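PDB 1W15: synaptotagmin-4 from Rattus norvegicus, which belongs to the synaptotagmins but does not bind calcium, and takes part in the mobility of neuronal dense core vesicles through its interaction with the kinesin KIF1A. Local coordinates for residues 17-22 / 100-105. Residues are numbered along the deposited sequence; the frame is centred on the assembly and turned at random.
Sequences GELLVS and VEFLVL
One place where the two four-stranded sheets of the C2 beta-sandwich, here the C2B domain of synaptotagmin-4, face each other is the packing of Leu19 and Val21 of one sheet against Phe102 and Val104 of the other, a compact example of side-chain packing between the sheets of a sandwich. Strands 18-22 and 100-105 run 9.5 Å apart at closest approach, their directions 131° from each other, and alternate side chains of each strand turn toward the other sheet. Phe102 is the central piece. With chi1 at -61°, its CG sits beside the backbone N and anti to the carbonyl carbon, which carries the ring toward Val21. Val21 CG1 lies over one face of the Phe102 ring, 4.0 Å from the centroid and 24° off the normal, in a CH-pi contact. That methyl is displaced toward the rim, with CE2 of Phe102 its nearest atom at 3.7 Å. Leu19 crosses Phe102 at about a right angle and divides its two methyls between neighbours: CD2 rests 3.8 Å from Phe102 CB, at the root of the ring and oblique to it, while CD1 meets Val104 CG2 at 4.1 Å. Beyond the two strands, Val34 also touches Phe102, and Leu150 packs on both Leu19 and Val104. Replacing Phe102 with an alanine would probably open a gap between the sheets, leaving Val21 CG1 without its aromatic face and Leu19 CD2 with little beyond a CB to lean on. All four residues are buried, and every contact among them is apolar, so the sheets are joined here by dispersion and the hydrophobic effect, with shape rather than polar pairing setting the fit.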
loop_
_atom_site.group_PDB
_atom_site.type_symbol
_atom_site.label_atom_id
_atom_site.label_comp_id
_atom_site.label_asym_id
_atom_site.label_seq_id
_atom_site.Cartn_x
_atom_site.Cartn_y
_atom_site.Cartn_z
ATOM N N GLY A 17 21.584 -5.527 7.203
ATOM C CA GLY A 17 20.191 -5.717 6.889
ATOM C C GLY A 17 19.750 -5.089 5.573
ATOM O O GLY A 17 20.553 -4.594 4.784
ATOM N N GLU A 18 18.453 -5.164 5.336
ATOM C CA GLU A 18 17.850 -4.725 4.068
ATOM C C GLU A 18 16.584 -3.932 4.313
ATOM O O GLU A 18 15.910 -4.129 5.324
ATOM C CB GLU A 18 17.417 -5.929 3.241
ATOM C CG GLU A 18 18.511 -6.803 2.668
ATOM C CD GLU A 18 17.910 -8.025 1.992
ATOM O OE1 GLU A 18 17.306 -7.877 0.923
ATOM O OE2 GLU A 18 18.046 -9.114 2.543
ATOM N N LEU A 19 16.230 -3.080 3.349
ATOM C CA LEU A 19 15.102 -2.171 3.483
ATOM C C LEU A 19 14.327 -2.183 2.179
ATOM O O LEU A 19 14.923 -2.110 1.086
ATOM C CB LEU A 19 15.559 -0.739 3.773
ATOM C CG LEU A 19 14.425 0.275 4.038
ATOM C CD1 LEU A 19 13.727 -0.051 5.364
ATOM C CD2 LEU A 19 14.931 1.757 4.050
ATOM N N LEU A 20 13.022 -2.402 2.296
ATOM C CA LEU A 20 12.152 -2.478 1.108
ATOM C C LEU A 20 11.412 -1.142 0.990
ATOM O O LEU A 20 10.715 -0.703 1.946
ATOM C CB LEU A 20 11.151 -3.632 1.297
ATOM C CG LEU A 20 10.090 -3.786 0.215
ATOM C CD1 LEU A 20 10.716 -4.152 -1.149
ATOM C CD2 LEU A 20 9.066 -4.900 0.681
ATOM N N VAL A 21 11.559 -0.479 -0.167
ATOM C CA VAL A 21 10.966 0.860 -0.320
ATOM C C VAL A 21 10.307 0.930 -1.699
ATOM O O VAL A 21 10.694 0.165 -2.590
ATOM C CB VAL A 21 11.969 2.032 -0.146
ATOM C CG1 VAL A 21 12.516 2.095 1.320
ATOM C CG2 VAL A 21 13.109 1.990 -1.210
ATOM N N SER A 22 9.257 1.738 -1.823
ATOM C CA SER A 22 8.608 1.904 -3.134
ATOM C C SER A 22 8.510 3.392 -3.398
ATOM O O SER A 22 8.225 4.166 -2.455
ATOM C CB SER A 22 7.192 1.272 -3.115
ATOM O OG SER A 22 6.577 1.371 -4.377
ATOM N N VAL A 100 17.124 11.034 -2.100
ATOM C CA VAL A 100 16.332 10.629 -0.926
ATOM C C VAL A 100 17.260 9.767 -0.054
ATOM O O VAL A 100 17.955 8.891 -0.577
ATOM C CB VAL A 100 15.080 9.801 -1.306
ATOM C CG1 VAL A 100 14.230 9.422 -0.053
ATOM C CG2 VAL A 100 14.185 10.569 -2.346
ATOM N N GLU A 101 17.289 10.060 1.235
ATOM C CA GLU A 101 18.189 9.367 2.147
ATOM C C GLU A 101 17.288 8.670 3.135
ATOM O O GLU A 101 16.477 9.335 3.778
ATOM C CB GLU A 101 19.071 10.389 2.872
ATOM C CG GLU A 101 20.051 9.809 3.903
ATOM C CD GLU A 101 20.786 10.942 4.680
ATOM O OE1 GLU A 101 20.126 11.904 5.127
ATOM O OE2 GLU A 101 22.028 10.867 4.858
ATOM N N PHE A 102 17.473 7.362 3.311
ATOM C CA PHE A 102 16.739 6.574 4.311
ATOM C C PHE A 102 17.718 6.166 5.410
ATOM O O PHE A 102 18.839 5.649 5.107
ATOM C CB PHE A 102 16.181 5.287 3.697
ATOM C CG PHE A 102 15.224 5.508 2.577
ATOM C CD1 PHE A 102 15.697 5.637 1.252
ATOM C CD2 PHE A 102 13.835 5.539 2.825
ATOM C CE1 PHE A 102 14.803 5.846 0.211
ATOM C CE2 PHE A 102 12.933 5.740 1.764
ATOM C CZ PHE A 102 13.407 5.880 0.479
ATOM N N LEU A 103 17.312 6.400 6.656
ATOM C CA LEU A 103 18.098 6.021 7.821
ATOM C C LEU A 103 17.245 5.105 8.683
ATOM O O LEU A 103 16.155 5.489 9.095
ATOM C CB LEU A 103 18.501 7.281 8.625
ATOM C CG LEU A 103 19.201 8.302 7.690
ATOM C CD1 LEU A 103 18.833 9.680 8.059
ATOM C CD2 LEU A 103 20.685 8.049 7.623
ATOM N N VAL A 104 17.748 3.899 8.928
ATOM C CA VAL A 104 17.154 2.984 9.880
ATOM C C VAL A 104 17.893 3.197 11.225
ATOM O O VAL A 104 19.120 3.019 11.284
ATOM C CB VAL A 104 17.258 1.510 9.404
ATOM C CG1 VAL A 104 16.540 0.595 10.432
ATOM C CG2 VAL A 104 16.667 1.321 7.929
ATOM N N LEU A 105 17.130 3.596 12.242
ATOM C CA LEU A 105 17.647 4.017 13.547
ATOM C C LEU A 105 17.035 3.160 14.608
ATOM O O LEU A 105 15.910 2.668 14.446
ATOM C CB LEU A 105 17.251 5.478 13.801
ATOM C CG LEU A 105 17.909 6.457 12.790
ATOM C CD1 LEU A 105 16.905 7.349 12.095
ATOM C CD2 LEU A 105 18.883 7.253 13.655
#